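PDB 6OYC: glycosylation Associate Protein 2 from Streptococcus agalactiae serotype V, which probably supports the glycosylation-linked maturation and export of serine-rich adhesins as an alpha/beta-hydrolase-like component of the accessory Sec system, in a complex with its partner Gap proteins. Local coordinates for residues N45-S50 with K55-I60; S138-R143 with N156-E161; H258-R263 with E283-F288; A350-L355 with A382-H387. All coordinates share one frame; numbering follows the deposited sequence.

Contact 1. Residues N45-S50 with K55-I60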
loop_
_atom_site.group_PDB
_atom_site.type_symbol
_atom_site.label_atom_id
_atom_site.label_comp_id
_atom_site.label_asym_id
_atom_site.label_seq_id
_atom_site.Cartn_x
_atom_site.Cartn_y
_atom_site.Cartn_z
ATOM N N ASN B 45 5.857 -34.970 5.823
ATOM C CA ASN B 45 6.737 -35.576 6.813
ATOM C C ASN B 45 7.608 -34.508 7.461
ATOM O O ASN B 45 7.639 -34.377 8.693
ATOM C CB ASN B 45 7.596 -36.667 6.169
ATOM C CG ASN B 45 6.844 -37.974 6.005
ATOM O OD1 ASN B 45 5.748 -38.144 6.548
ATOM N ND2 ASN B 45 7.422 -38.906 5.242
ATOM N N TYR B 46 8.279 -33.692 6.635
ATOM C CA TYR B 46 9.125 -32.629 7.170
ATOM C C TYR B 46 8.339 -31.691 8.081
ATOM O O TYR B 46 8.814 -31.329 9.162
ATOM C CB TYR B 46 9.787 -31.853 6.026
ATOM C CG TYR B 46 10.558 -30.641 6.488
ATOM C CD1 TYR B 46 11.698 -30.770 7.295
ATOM C CD2 TYR B 46 10.147 -29.366 6.139
ATOM C CE1 TYR B 46 12.398 -29.653 7.731
ATOM C CE2 TYR B 46 10.850 -28.238 6.565
ATOM C CZ TYR B 46 11.971 -28.385 7.358
ATOM O OH TYR B 46 12.649 -27.260 7.775
ATOM N N LEU B 47 7.128 -31.301 7.679
ATOM C CA LEU B 47 6.341 -30.403 8.525
ATOM C C LEU B 47 5.955 -31.073 9.839
ATOM O O LEU B 47 6.022 -30.446 10.906
ATOM C CB LEU B 47 5.086 -29.938 7.797
ATOM C CG LEU B 47 5.265 -28.985 6.613
ATOM C CD1 LEU B 47 3.925 -28.815 5.901
ATOM C CD2 LEU B 47 5.859 -27.618 7.028
ATOM N N THR B 48 5.522 -32.339 9.776
ATOM C CA THR B 48 5.179 -33.073 10.991
ATOM C C THR B 48 6.380 -33.155 11.924
ATOM O O THR B 48 6.309 -32.762 13.094
ATOM C CB THR B 48 4.676 -34.479 10.637
ATOM O OG1 THR B 48 3.465 -34.372 9.881
ATOM C CG2 THR B 48 4.403 -35.294 11.907
ATOM N N SER B 49 7.497 -33.671 11.410
ATOM C CA SER B 49 8.723 -33.732 12.192
ATOM C C SER B 49 9.034 -32.385 12.837
ATOM O O SER B 49 9.218 -32.300 14.056
ATOM C CB SER B 49 9.870 -34.204 11.303
ATOM O OG SER B 49 11.096 -34.109 11.995
ATOM N N SER B 50 9.027 -31.309 12.043
ATOM C CA SER B 50 9.351 -29.979 12.565
ATOM C C SER B 50 8.505 -29.619 13.780
ATOM O O SER B 50 9.032 -29.139 14.788
ATOM C CB SER B 50 9.171 -28.915 11.478
ATOM O OG SER B 50 10.171 -29.027 10.485
ATOM N N LYS B 55 10.797 -26.890 16.127
ATOM C CA LYS B 55 11.583 -26.143 15.160
ATOM C C LYS B 55 10.651 -25.503 14.138
ATOM O O LYS B 55 9.601 -26.058 13.796
ATOM C CB LYS B 55 12.590 -27.050 14.451
ATOM C CG LYS B 55 13.500 -27.822 15.385
ATOM C CD LYS B 55 14.837 -27.110 15.603
ATOM C CE LYS B 55 14.808 -26.217 16.836
ATOM N NZ LYS B 55 16.166 -25.685 17.126
ATOM N N LEU B 56 11.031 -24.326 13.669
ATOM C CA LEU B 56 10.128 -23.930 12.596
ATOM C C LEU B 56 10.626 -24.481 11.263
ATOM O O LEU B 56 11.837 -24.573 11.042
ATOM C CB LEU B 56 10.016 -22.411 12.509
ATOM C CG LEU B 56 9.267 -21.709 13.637
ATOM C CD1 LEU B 56 9.941 -20.378 13.922
ATOM C CD2 LEU B 56 7.793 -21.519 13.301
ATOM N N PRO B 57 9.728 -24.891 10.378
ATOM C CA PRO B 57 10.171 -25.438 9.094
ATOM C C PRO B 57 10.691 -24.336 8.186
ATOM O O PRO B 57 10.191 -23.212 8.201
ATOM C CB PRO B 57 8.899 -26.071 8.522
ATOM C CG PRO B 57 7.785 -25.306 9.159
ATOM C CD PRO B 57 8.264 -24.871 10.513
ATOM N N ARG B 58 11.715 -24.664 7.396
ATOM C CA ARG B 58 12.183 -23.728 6.381
ATOM C C ARG B 58 11.044 -23.396 5.417
ATOM O O ARG B 58 10.223 -24.250 5.087
ATOM C CB ARG B 58 13.387 -24.299 5.632
ATOM C CG ARG B 58 13.086 -25.533 4.819
ATOM C CD ARG B 58 12.851 -25.212 3.330
ATOM N NE ARG B 58 12.423 -26.386 2.565
ATOM C CZ ARG B 58 11.231 -26.973 2.669
ATOM N NH1 ARG B 58 10.314 -26.497 3.495
ATOM N NH2 ARG B 58 10.957 -28.032 1.923
ATOM N N LYS B 59 10.979 -22.132 5.002
ATOM C CA LYS B 59 9.939 -21.625 4.112
ATOM C C LYS B 59 10.314 -21.910 2.662
ATOM O O LYS B 59 11.488 -21.828 2.286
ATOM C CB LYS B 59 9.765 -20.114 4.332
ATOM C CG LYS B 59 8.667 -19.410 3.511
ATOM C CD LYS B 59 8.833 -17.863 3.592
ATOM C CE LYS B 59 7.629 -17.084 3.033
ATOM N NZ LYS B 59 6.802 -16.415 4.093
ATOM N N ILE B 60 9.323 -22.270 1.852
ATOM C CA ILE B 60 9.472 -22.273 0.399
ATOM C C ILE B 60 8.770 -21.024 -0.105
ATOM O O ILE B 60 7.550 -20.884 0.044
ATOM C CB ILE B 60 8.903 -23.542 -0.248
ATOM C CG1 ILE B 60 9.526 -24.790 0.385
ATOM C CG2 ILE B 60 9.187 -23.515 -1.751
ATOM C CD1 ILE B 60 9.059 -26.097 -0.239
#

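Contact 2. Residues S138-R143 with N156-E161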
loop_
_atom_site.group_PDB
_atom_site.type_symbol
_atom_site.label_atom_id
_atom_site.label_comp_id
_atom_site.label_asym_id
_atom_site.label_seq_id
_atom_site.Cartn_x
_atom_site.Cartn_y
_atom_site.Cartn_z
ATOM N N SER B 138 11.566 19.432 4.190
ATOM C CA SER B 138 12.344 20.143 5.197
ATOM C C SER B 138 13.795 19.682 5.205
ATOM O O SER B 138 14.683 20.470 5.539
ATOM C CB SER B 138 11.729 19.954 6.580
ATOM O OG SER B 138 11.687 18.585 6.903
ATOM N N GLN B 139 14.041 18.408 4.867
ATOM C CA GLN B 139 15.386 17.868 4.672
ATOM C C GLN B 139 16.175 18.561 3.570
ATOM O O GLN B 139 17.385 18.320 3.447
ATOM C CB GLN B 139 15.324 16.412 4.232
ATOM C CG GLN B 139 15.065 15.430 5.247
ATOM C CD GLN B 139 15.812 14.189 4.917
ATOM O OE1 GLN B 139 16.796 14.201 4.117
ATOM N NE2 GLN B 139 15.392 13.098 5.534
ATOM N N ILE B 140 15.504 19.287 2.688
ATOM C CA ILE B 140 16.148 19.790 1.485
ATOM C C ILE B 140 17.032 20.981 1.841
ATOM O O ILE B 140 16.645 21.857 2.631
ATOM C CB ILE B 140 15.090 20.145 0.424
ATOM C CG1 ILE B 140 14.386 18.873 -0.039
ATOM C CG2 ILE B 140 15.720 20.879 -0.763
ATOM C CD1 ILE B 140 13.375 19.090 -1.155
ATOM N N GLN B 141 18.244 20.990 1.298
ATOM C CA GLN B 141 19.160 22.124 1.419
ATOM C C GLN B 141 19.355 22.697 0.016
ATOM O O GLN B 141 20.050 22.102 -0.816
ATOM C CB GLN B 141 20.479 21.696 2.056
ATOM C CG GLN B 141 20.339 21.264 3.507
ATOM C CD GLN B 141 21.560 20.532 4.043
ATOM O OE1 GLN B 141 22.083 19.598 3.418
ATOM N NE2 GLN B 141 22.020 20.951 5.206
ATOM N N ILE B 142 18.710 23.833 -0.260
ATOM C CA ILE B 142 18.858 24.493 -1.550
ATOM C C ILE B 142 20.234 25.137 -1.618
ATOM O O ILE B 142 20.802 25.536 -0.596
ATOM C CB ILE B 142 17.736 25.535 -1.749
ATOM C CG1 ILE B 142 16.372 24.860 -1.658
ATOM C CG2 ILE B 142 17.830 26.242 -3.123
ATOM C CD1 ILE B 142 15.323 25.787 -1.084
ATOM N N ARG B 143 20.804 25.204 -2.816
ATOM C CA ARG B 143 22.082 25.891 -2.933
ATOM C C ARG B 143 21.909 27.339 -2.485
ATOM O O ARG B 143 20.914 27.992 -2.820
ATOM C CB ARG B 143 22.628 25.802 -4.355
ATOM C CG ARG B 143 22.029 26.732 -5.370
ATOM C CD ARG B 143 22.928 26.718 -6.572
ATOM N NE ARG B 143 22.173 26.758 -7.810
ATOM C CZ ARG B 143 21.813 27.883 -8.411
ATOM N NH1 ARG B 143 22.140 29.047 -7.869
ATOM N NH2 ARG B 143 21.137 27.839 -9.549
ATOM N N ASN B 156 4.793 19.966 3.273
ATOM C CA ASN B 156 5.115 18.868 2.376
ATOM C C ASN B 156 5.430 19.266 0.938
ATOM O O ASN B 156 5.712 18.377 0.121
ATOM C CB ASN B 156 3.971 17.847 2.393
ATOM C CG ASN B 156 3.713 17.298 3.800
ATOM O OD1 ASN B 156 2.801 17.762 4.503
ATOM N ND2 ASN B 156 4.533 16.324 4.226
ATOM N N TYR B 157 5.409 20.554 0.604
ATOM C CA TYR B 157 5.709 20.979 -0.757
ATOM C C TYR B 157 6.636 22.188 -0.765
ATOM O O TYR B 157 6.449 23.138 0.006
ATOM C CB TYR B 157 4.422 21.262 -1.529
ATOM C CG TYR B 157 3.643 19.987 -1.696
ATOM C CD1 TYR B 157 2.713 19.582 -0.740
ATOM C CD2 TYR B 157 3.883 19.147 -2.779
ATOM C CE1 TYR B 157 2.020 18.388 -0.887
ATOM C CE2 TYR B 157 3.196 17.954 -2.930
ATOM C CZ TYR B 157 2.268 17.577 -1.982
ATOM O OH TYR B 157 1.582 16.387 -2.126
ATOM N N LEU B 158 7.653 22.113 -1.623
ATOM C CA LEU B 158 8.603 23.184 -1.851
ATOM C C LEU B 158 8.498 23.620 -3.304
ATOM O O LEU B 158 8.477 22.783 -4.219
ATOM C CB LEU B 158 10.035 22.753 -1.526
ATOM C CG LEU B 158 11.159 23.641 -2.058
ATOM C CD1 LEU B 158 11.034 25.078 -1.563
ATOM C CD2 LEU B 158 12.526 23.051 -1.675
ATOM N N GLU B 159 8.432 24.928 -3.504
ATOM C CA GLU B 159 8.194 25.537 -4.802
ATOM C C GLU B 159 9.375 26.442 -5.124
ATOM O O GLU B 159 9.682 27.364 -4.357
ATOM C CB GLU B 159 6.885 26.324 -4.771
ATOM C CG GLU B 159 6.274 26.629 -6.107
ATOM C CD GLU B 159 4.945 27.337 -5.960
ATOM O OE1 GLU B 159 4.532 27.592 -4.801
ATOM O OE2 GLU B 159 4.323 27.640 -7.000
ATOM N N LEU B 160 10.035 26.174 -6.248
ATOM C CA LEU B 160 11.158 26.959 -6.726
ATOM C C LEU B 160 10.813 27.523 -8.089
ATOM O O LEU B 160 10.340 26.789 -8.962
ATOM C CB LEU B 160 12.424 26.113 -6.818
ATOM C CG LEU B 160 12.744 25.447 -5.482
ATOM C CD1 LEU B 160 13.435 24.103 -5.658
ATOM C CD2 LEU B 160 13.590 26.400 -4.658
ATOM N N GLU B 161 11.064 28.818 -8.274
ATOM C CA GLU B 161 10.775 29.467 -9.546
ATOM C C GLU B 161 11.909 30.401 -9.946
ATOM O O GLU B 161 12.369 31.204 -9.128
ATOM C CB GLU B 161 9.455 30.237 -9.462
ATOM C CG GLU B 161 9.093 30.973 -10.732
ATOM C CD GLU B 161 7.696 31.563 -10.670
ATOM O OE1 GLU B 161 7.099 31.591 -9.567
ATOM O OE2 GLU B 161 7.195 31.988 -11.732
#

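Contact 3. Residues H258-R263 with E283-F288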
loop_
_atom_site.group_PDB
_atom_site.type_symbol
_atom_site.label_atom_id
_atom_site.label_comp_id
_atom_site.label_asym_id
_atom_site.label_seq_id
_atom_site.Cartn_x
_atom_site.Cartn_y
_atom_site.Cartn_z
ATOM N N HIS B 258 9.747 9.473 -1.490
ATOM C CA HIS B 258 9.454 8.182 -0.880
ATOM C C HIS B 258 10.597 7.222 -1.128
ATOM O O HIS B 258 11.130 7.154 -2.241
ATOM C CB HIS B 258 8.182 7.561 -1.459
ATOM C CG HIS B 258 6.966 8.410 -1.305
ATOM N ND1 HIS B 258 6.056 8.221 -0.289
ATOM C CD2 HIS B 258 6.491 9.435 -2.052
ATOM C CE1 HIS B 258 5.077 9.099 -0.411
ATOM N NE2 HIS B 258 5.313 9.843 -1.475
ATOM N N ARG B 259 10.914 6.419 -0.113
ATOM C CA ARG B 259 11.818 5.290 -0.296
ATOM C C ARG B 259 11.202 4.045 0.326
ATOM O O ARG B 259 10.658 4.103 1.430
ATOM C CB ARG B 259 13.198 5.583 0.304
ATOM C CG ARG B 259 13.228 5.744 1.822
ATOM C CD ARG B 259 13.769 4.475 2.418
ATOM N NE ARG B 259 14.101 4.638 3.821
ATOM C CZ ARG B 259 14.367 3.627 4.641
ATOM N NH1 ARG B 259 14.340 2.374 4.192
ATOM N NH2 ARG B 259 14.666 3.867 5.904
ATOM N N ARG B 260 11.277 2.918 -0.388
ATOM C CA ARG B 260 10.539 1.709 -0.028
ATOM C C ARG B 260 11.397 0.468 -0.228
ATOM O O ARG B 260 12.247 0.413 -1.127
ATOM C CB ARG B 260 9.243 1.570 -0.864
ATOM C CG ARG B 260 8.225 2.666 -0.585
ATOM C CD ARG B 260 7.127 2.784 -1.657
ATOM N NE ARG B 260 6.321 3.980 -1.415
ATOM C CZ ARG B 260 5.778 4.718 -2.374
ATOM N NH1 ARG B 260 5.939 4.370 -3.645
ATOM N NH2 ARG B 260 5.060 5.788 -2.063
ATOM N N ASN B 261 11.162 -0.541 0.615
ATOM C CA ASN B 261 11.653 -1.882 0.306
ATOM C C ASN B 261 10.872 -2.396 -0.902
ATOM O O ASN B 261 9.644 -2.524 -0.843
ATOM C CB ASN B 261 11.482 -2.827 1.491
ATOM C CG ASN B 261 12.315 -2.432 2.722
ATOM O OD1 ASN B 261 13.062 -1.437 2.724
ATOM N ND2 ASN B 261 12.171 -3.217 3.787
ATOM N N GLY B 262 11.577 -2.661 -2.002
ATOM C CA GLY B 262 10.936 -2.982 -3.263
ATOM C C GLY B 262 11.109 -4.431 -3.682
ATOM O O GLY B 262 12.029 -5.127 -3.240
ATOM N N ARG B 263 10.232 -4.892 -4.563
ATOM C CA ARG B 263 10.235 -6.283 -4.989
ATOM C C ARG B 263 10.502 -6.431 -6.480
ATOM O O ARG B 263 10.366 -7.534 -7.018
ATOM C CB ARG B 263 8.905 -6.938 -4.595
ATOM C CG ARG B 263 8.663 -6.875 -3.081
ATOM C CD ARG B 263 7.358 -7.557 -2.687
ATOM N NE ARG B 263 7.114 -7.440 -1.253
ATOM C CZ ARG B 263 7.532 -8.314 -0.340
ATOM N NH1 ARG B 263 8.224 -9.403 -0.696
ATOM N NH2 ARG B 263 7.258 -8.089 0.938
ATOM N N GLU B 283 -0.356 8.900 -4.699
ATOM C CA GLU B 283 -0.505 7.457 -4.732
ATOM C C GLU B 283 -1.500 6.974 -3.686
ATOM O O GLU B 283 -1.714 7.618 -2.654
ATOM C CB GLU B 283 0.825 6.734 -4.482
ATOM C CG GLU B 283 2.012 7.264 -5.284
ATOM C CD GLU B 283 3.356 6.832 -4.694
ATOM O OE1 GLU B 283 4.021 5.930 -5.251
ATOM O OE2 GLU B 283 3.744 7.394 -3.656
ATOM N N PHE B 284 -2.095 5.816 -3.980
ATOM C CA PHE B 284 -2.584 4.896 -2.969
ATOM C C PHE B 284 -2.180 3.497 -3.396
ATOM O O PHE B 284 -1.865 3.246 -4.565
ATOM C CB PHE B 284 -4.123 4.986 -2.749
ATOM C CG PHE B 284 -4.967 4.603 -3.958
ATOM C CD1 PHE B 284 -5.269 5.540 -4.947
ATOM C CD2 PHE B 284 -5.506 3.320 -4.077
ATOM C CE1 PHE B 284 -6.065 5.190 -6.041
ATOM C CE2 PHE B 284 -6.309 2.964 -5.168
ATOM C CZ PHE B 284 -6.584 3.894 -6.149
ATOM N N MET B 285 -2.178 2.582 -2.440
ATOM C CA MET B 285 -1.843 1.199 -2.732
ATOM C C MET B 285 -2.975 0.287 -2.280
ATOM O O MET B 285 -3.734 0.612 -1.362
ATOM C CB MET B 285 -0.529 0.784 -2.061
ATOM C CG MET B 285 0.674 1.388 -2.747
ATOM S SD MET B 285 0.881 3.101 -2.293
ATOM C CE MET B 285 2.506 3.404 -3.022
ATOM N N THR B 286 -3.076 -0.870 -2.922
ATOM C CA THR B 286 -4.092 -1.840 -2.558
ATOM C C THR B 286 -3.457 -3.212 -2.460
ATOM O O THR B 286 -2.529 -3.540 -3.197
ATOM C CB THR B 286 -5.258 -1.860 -3.584
ATOM O OG1 THR B 286 -4.750 -2.188 -4.879
ATOM C CG2 THR B 286 -5.948 -0.500 -3.655
ATOM N N TYR B 287 -3.962 -4.010 -1.529
ATOM C CA TYR B 287 -3.605 -5.415 -1.444
ATOM C C TYR B 287 -4.885 -6.234 -1.450
ATOM O O TYR B 287 -5.850 -5.886 -0.766
ATOM C CB TYR B 287 -2.796 -5.719 -0.182
ATOM C CG TYR B 287 -2.486 -7.192 -0.091
ATOM C CD1 TYR B 287 -1.510 -7.750 -0.895
ATOM C CD2 TYR B 287 -3.213 -8.030 0.750
ATOM C CE1 TYR B 287 -1.233 -9.078 -0.849
ATOM C CE2 TYR B 287 -2.950 -9.376 0.807
ATOM C CZ TYR B 287 -1.957 -9.895 0.002
ATOM O OH TYR B 287 -1.673 -11.229 0.044
ATOM N N PHE B 288 -4.895 -7.331 -2.204
ATOM C CA PHE B 288 -6.121 -8.110 -2.359
ATOM C C PHE B 288 -5.833 -9.602 -2.247
ATOM O O PHE B 288 -4.946 -10.114 -2.935
ATOM C CB PHE B 288 -6.793 -7.787 -3.697
ATOM C CG PHE B 288 -7.890 -8.748 -4.093
ATOM C CD1 PHE B 288 -9.111 -8.756 -3.423
ATOM C CD2 PHE B 288 -7.711 -9.610 -5.166
ATOM C CE1 PHE B 288 -10.134 -9.633 -3.811
ATOM C CE2 PHE B 288 -8.726 -10.480 -5.565
ATOM C CZ PHE B 288 -9.942 -10.492 -4.884
#

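Contact 4. Residues A350-L355 with A382-H387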
loop_
_atom_site.group_PDB
_atom_site.type_symbol
_atom_site.label_atom_id
_atom_site.label_comp_id
_atom_site.label_asym_id
_atom_site.label_seq_id
_atom_site.Cartn_x
_atom_site.Cartn_y
_atom_site.Cartn_z
ATOM N N ALA B 350 -10.989 0.659 -8.011
ATOM C CA ALA B 350 -10.140 -0.430 -7.538
ATOM C C ALA B 350 -10.935 -1.421 -6.708
ATOM O O ALA B 350 -10.733 -2.636 -6.824
ATOM C CB ALA B 350 -8.962 0.109 -6.726
ATOM N N ILE B 351 -11.848 -0.924 -5.868
ATOM C CA ILE B 351 -12.717 -1.828 -5.116
ATOM C C ILE B 351 -13.736 -2.500 -6.043
ATOM O O ILE B 351 -13.918 -3.725 -5.995
ATOM C CB ILE B 351 -13.392 -1.085 -3.948
ATOM C CG1 ILE B 351 -12.324 -0.461 -3.041
ATOM C CG2 ILE B 351 -14.261 -2.058 -3.128
ATOM C CD1 ILE B 351 -12.770 0.756 -2.287
ATOM N N GLN B 352 -14.386 -1.729 -6.926
ATOM C CA GLN B 352 -15.333 -2.333 -7.865
ATOM C C GLN B 352 -14.665 -3.395 -8.722
ATOM O O GLN B 352 -15.289 -4.411 -9.062
ATOM C CB GLN B 352 -15.963 -1.259 -8.757
ATOM C CG GLN B 352 -16.795 -0.266 -7.967
ATOM C CD GLN B 352 -17.662 0.677 -8.807
ATOM O OE1 GLN B 352 -18.779 0.999 -8.401
ATOM N NE2 GLN B 352 -17.141 1.152 -9.947
ATOM N N GLU B 353 -13.393 -3.188 -9.066
ATOM C CA GLU B 353 -12.691 -4.169 -9.878
ATOM C C GLU B 353 -12.560 -5.500 -9.145
ATOM O O GLU B 353 -12.702 -6.566 -9.755
ATOM C CB GLU B 353 -11.327 -3.619 -10.280
ATOM C CG GLU B 353 -10.585 -4.422 -11.323
ATOM C CD GLU B 353 -9.144 -3.943 -11.480
ATOM O OE1 GLU B 353 -8.218 -4.690 -11.088
ATOM O OE2 GLU B 353 -8.940 -2.813 -11.978
ATOM N N LYS B 354 -12.322 -5.467 -7.831
ATOM C CA LYS B 354 -12.169 -6.724 -7.107
ATOM C C LYS B 354 -13.510 -7.384 -6.815
ATOM O O LYS B 354 -13.580 -8.618 -6.735
ATOM C CB LYS B 354 -11.404 -6.503 -5.808
ATOM C CG LYS B 354 -10.116 -5.747 -6.005
ATOM C CD LYS B 354 -9.152 -6.498 -6.892
ATOM C CE LYS B 354 -8.040 -5.569 -7.380
ATOM N NZ LYS B 354 -7.017 -6.320 -8.160
ATOM N N LEU B 355 -14.571 -6.590 -6.629
ATOM C CA LEU B 355 -15.916 -7.157 -6.603
ATOM C C LEU B 355 -16.212 -7.883 -7.907
ATOM O O LEU B 355 -16.645 -9.043 -7.902
ATOM C CB LEU B 355 -16.952 -6.063 -6.357
ATOM C CG LEU B 355 -17.182 -5.703 -4.890
ATOM C CD1 LEU B 355 -17.841 -4.352 -4.785
ATOM C CD2 LEU B 355 -18.010 -6.739 -4.206
ATOM N N ALA B 382 -20.201 5.934 -0.200
ATOM C CA ALA B 382 -21.236 6.661 -0.931
ATOM C C ALA B 382 -21.296 6.295 -2.413
ATOM O O ALA B 382 -22.369 6.351 -3.020
ATOM C CB ALA B 382 -21.005 8.168 -0.764
ATOM N N LYS B 383 -20.172 5.927 -3.015
ATOM C CA LYS B 383 -20.167 5.546 -4.419
ATOM C C LYS B 383 -20.295 4.051 -4.621
ATOM O O LYS B 383 -20.380 3.598 -5.771
ATOM C CB LYS B 383 -18.890 6.033 -5.103
ATOM C CG LYS B 383 -18.957 7.469 -5.566
ATOM C CD LYS B 383 -18.691 8.398 -4.394
ATOM C CE LYS B 383 -17.922 9.644 -4.798
ATOM N NZ LYS B 383 -17.406 10.320 -3.564
ATOM N N LEU B 384 -20.307 3.273 -3.542
ATOM C CA LEU B 384 -20.247 1.831 -3.660
ATOM C C LEU B 384 -21.482 1.113 -3.133
ATOM O O LEU B 384 -21.656 -0.075 -3.445
ATOM C CB LEU B 384 -18.999 1.296 -2.940
ATOM C CG LEU B 384 -17.678 1.653 -3.624
ATOM C CD1 LEU B 384 -16.512 1.529 -2.659
ATOM C CD2 LEU B 384 -17.479 0.765 -4.814
ATOM N N ASN B 385 -22.341 1.790 -2.364
ATOM C CA ASN B 385 -23.551 1.221 -1.772
ATOM C C ASN B 385 -23.250 -0.147 -1.138
ATOM O O ASN B 385 -23.834 -1.154 -1.543
ATOM C CB ASN B 385 -24.668 1.111 -2.805
ATOM C CG ASN B 385 -26.047 0.998 -2.173
ATOM O OD1 ASN B 385 -26.190 0.658 -1.000
ATOM N ND2 ASN B 385 -27.074 1.287 -2.959
ATOM N N PRO B 386 -22.332 -0.206 -0.181
ATOM C CA PRO B 386 -21.937 -1.506 0.371
ATOM C C PRO B 386 -23.014 -2.082 1.279
ATOM O O PRO B 386 -23.941 -1.404 1.733
ATOM C CB PRO B 386 -20.668 -1.180 1.158
ATOM C CG PRO B 386 -20.891 0.228 1.618
ATOM C CD PRO B 386 -21.621 0.903 0.480
ATOM N N HIS B 387 -22.858 -3.371 1.566
ATOM C CA HIS B 387 -23.724 -4.018 2.536
ATOM C C HIS B 387 -23.553 -3.415 3.924
ATOM O O HIS B 387 -24.535 -3.189 4.641
ATOM C CB HIS B 387 -23.426 -5.508 2.583
ATOM C CG HIS B 387 -24.255 -6.240 3.583
ATOM N ND1 HIS B 387 -25.606 -6.452 3.410
ATOM C CD2 HIS B 387 -23.937 -6.785 4.781
ATOM C CE1 HIS B 387 -26.080 -7.114 4.450
ATOM N NE2 HIS B 387 -25.089 -7.327 5.298
#

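Contact 1. Residues N45-S50 with K55-I60
The phenol ring of Y46 and the guanidinium of R58 are turned 69° apart. Over one face of the ring sits S50 OG, displaced toward the rim, while the backbone N of R58 arrives at the ring edge, in its plane. The guanidinium is packed on both faces: Y46 CE2 lies over one, 3.6 Å from R58 NH1, and I60 CG1 lies over the centre of the other. The central polar link is R58 N donating to Y46 OH at 2.8 Å, nearly straight at 169°. Y46 holds CG anti to its own N (chi1 174°), which extends the ring from the helix to the loop backbone. Along the way Y46 CE2 rests 3.5 Å from P57 CB, and L47 CD2 meets P57 CG at 3.7 Å, crossing the proline at about a right angle. S50 OG turns back to Y46 O (3.0 Å), which also accepts S50 N from the opposite face of its plane. Where the two segments come nearest, K55 N donates to S50 O at 3.2 Å. R58 NH2 forms a salt bridge with E43, which lies about one turn before Y46 on the helix. The contact therefore folds the loop leaving helix 36-52 back along that helix, near the surface, just before the chain enters strand 62-65, with R58 also touching T7 of strand 6-11.

Contact 2. Residues S138-R143 with N156-E161
Between I140 and I142 on one strand and L158 and L160 on the other there is no polar bond; beside them Y157 OH is gripped by E191 OE2 and H282 NE2. The contact itself is made of methyl groups. L158 CD2 is its meeting point, 4.0 Å from I140 CG2 and 4.0 Å from I142 CD1. I142 and L158 reach toward each other tip to tip, whereas I142 and L160 slide past in opposite directions, with I142 CD1 4.0 Å from L160 CD2. L158 places CG anti to its backbone N (chi1 165°), which points CD2 toward both isoleucines. The strands run nearly parallel, 14° apart, yet their axes stay 10.8 Å from each other: they belong to different sheets, 140-142 bonding to strand 168-180 and 157-165 to strands 149-153 and 251-262. I140 also touches L172 and F174, and L158 touches V150. The sheets pack face to face, in a beta-sandwich-like arrangement; between these two segments the join is apolar packing without directional bonds.

Contact 3. Residues H258-R263 with E283-F288
R260 and E283 come at each other from opposite directions and meet end-on, the guanidinium and carboxylate planes 37° apart. R260 NH1 donates to E283 OE1 at 2.9 Å and R260 NH2 to E283 OE2 at 2.6 Å, both on the syn side though somewhat out of the carboxylate plane. The arginine is extended from CG to NE, which carries its charged end across the gap between strands whose axes come no closer than 12.6 Å. M285 CE covers one face of the guanidinium, 3.6 Å from R260 CZ, and H258 CB lies over the opposite face. E283 OE2 also hangs over one face of the H258 ring, whose NE2 is hydrogen-bonded to E191. R275 NE also pairs with E283 OE1 and E308 OE1 with R260 NE, while E308 OE2 is hydrogen-bonded to H258 ND1, a network that probably stabilises the charged arginine and glutamate. This buried bidentate salt bridge joins the antiparallel sheet of strand 251-262 to the mixed sheet characteristic of the alpha/beta-hydrolase fold.

Contact 4. Residues A350-L355 with A382-H387
L384 reaches from its loop toward the helix carrying I351 and Q352, and its atoms can be followed outward one by one. From CB the chain turns with CG anti to the carbonyl carbon (chi1 -69°), beside the backbone N, and at CG it divides, so that each methyl finds a different helix residue. L384 CD1 meets I351 CD1 at 3.8 Å, the two side chains crossing at about a right angle. The other branch, L384 CD2, comes close to the aliphatic part of the glutamine, 3.4 Å from Q352 CG, and lies 3.8 Å from Q352 OE1. Q352 is extended beyond CG; its stem crosses L384 obliquely, and its amide is carried on toward the loop. Q352 OE1 ends 4.0 Å from K383 O, with no hydrogen bond between the segments. The contact is thus apolar at its buried side and bordered by the polar end of Q352 at the exposed side. The charged end of K383 goes elsewhere, to S442 and over the ring of Y379. I351 continues inward onto V299, F301, M324 and I326, while L384 rests on L367. Helix 341-358 thereby packs against strands 297-301, 323-327 and 365-370, and the loop between helix 372-381 and strand 388-392 is laid beside it on the same mixed sheet.

How the contacts relate
From the N terminus the contacts follow one another in series, none enclosing or crossing another. Contact 1 closes a short loop after helix 36-52 in the domain of the parallel sheet, about 52 Å from contact 2 between centres, though its nearest atoms are about 9 Å from contact 3. Contact 2 closes a longer excursion and joins two antiparallel sheets. Contact 3, near the centre of the chain, closes 19 residues that include strand 274-277; it shares a sheet with contact 2 and leads across to the mixed sheet. Contact 4 approaches that sheet from helix 341-358, closing 26 residues that include helix 372-381. Contacts 3 and 4 touch directly, F288 CG lying 3.8 Å from K354 CD.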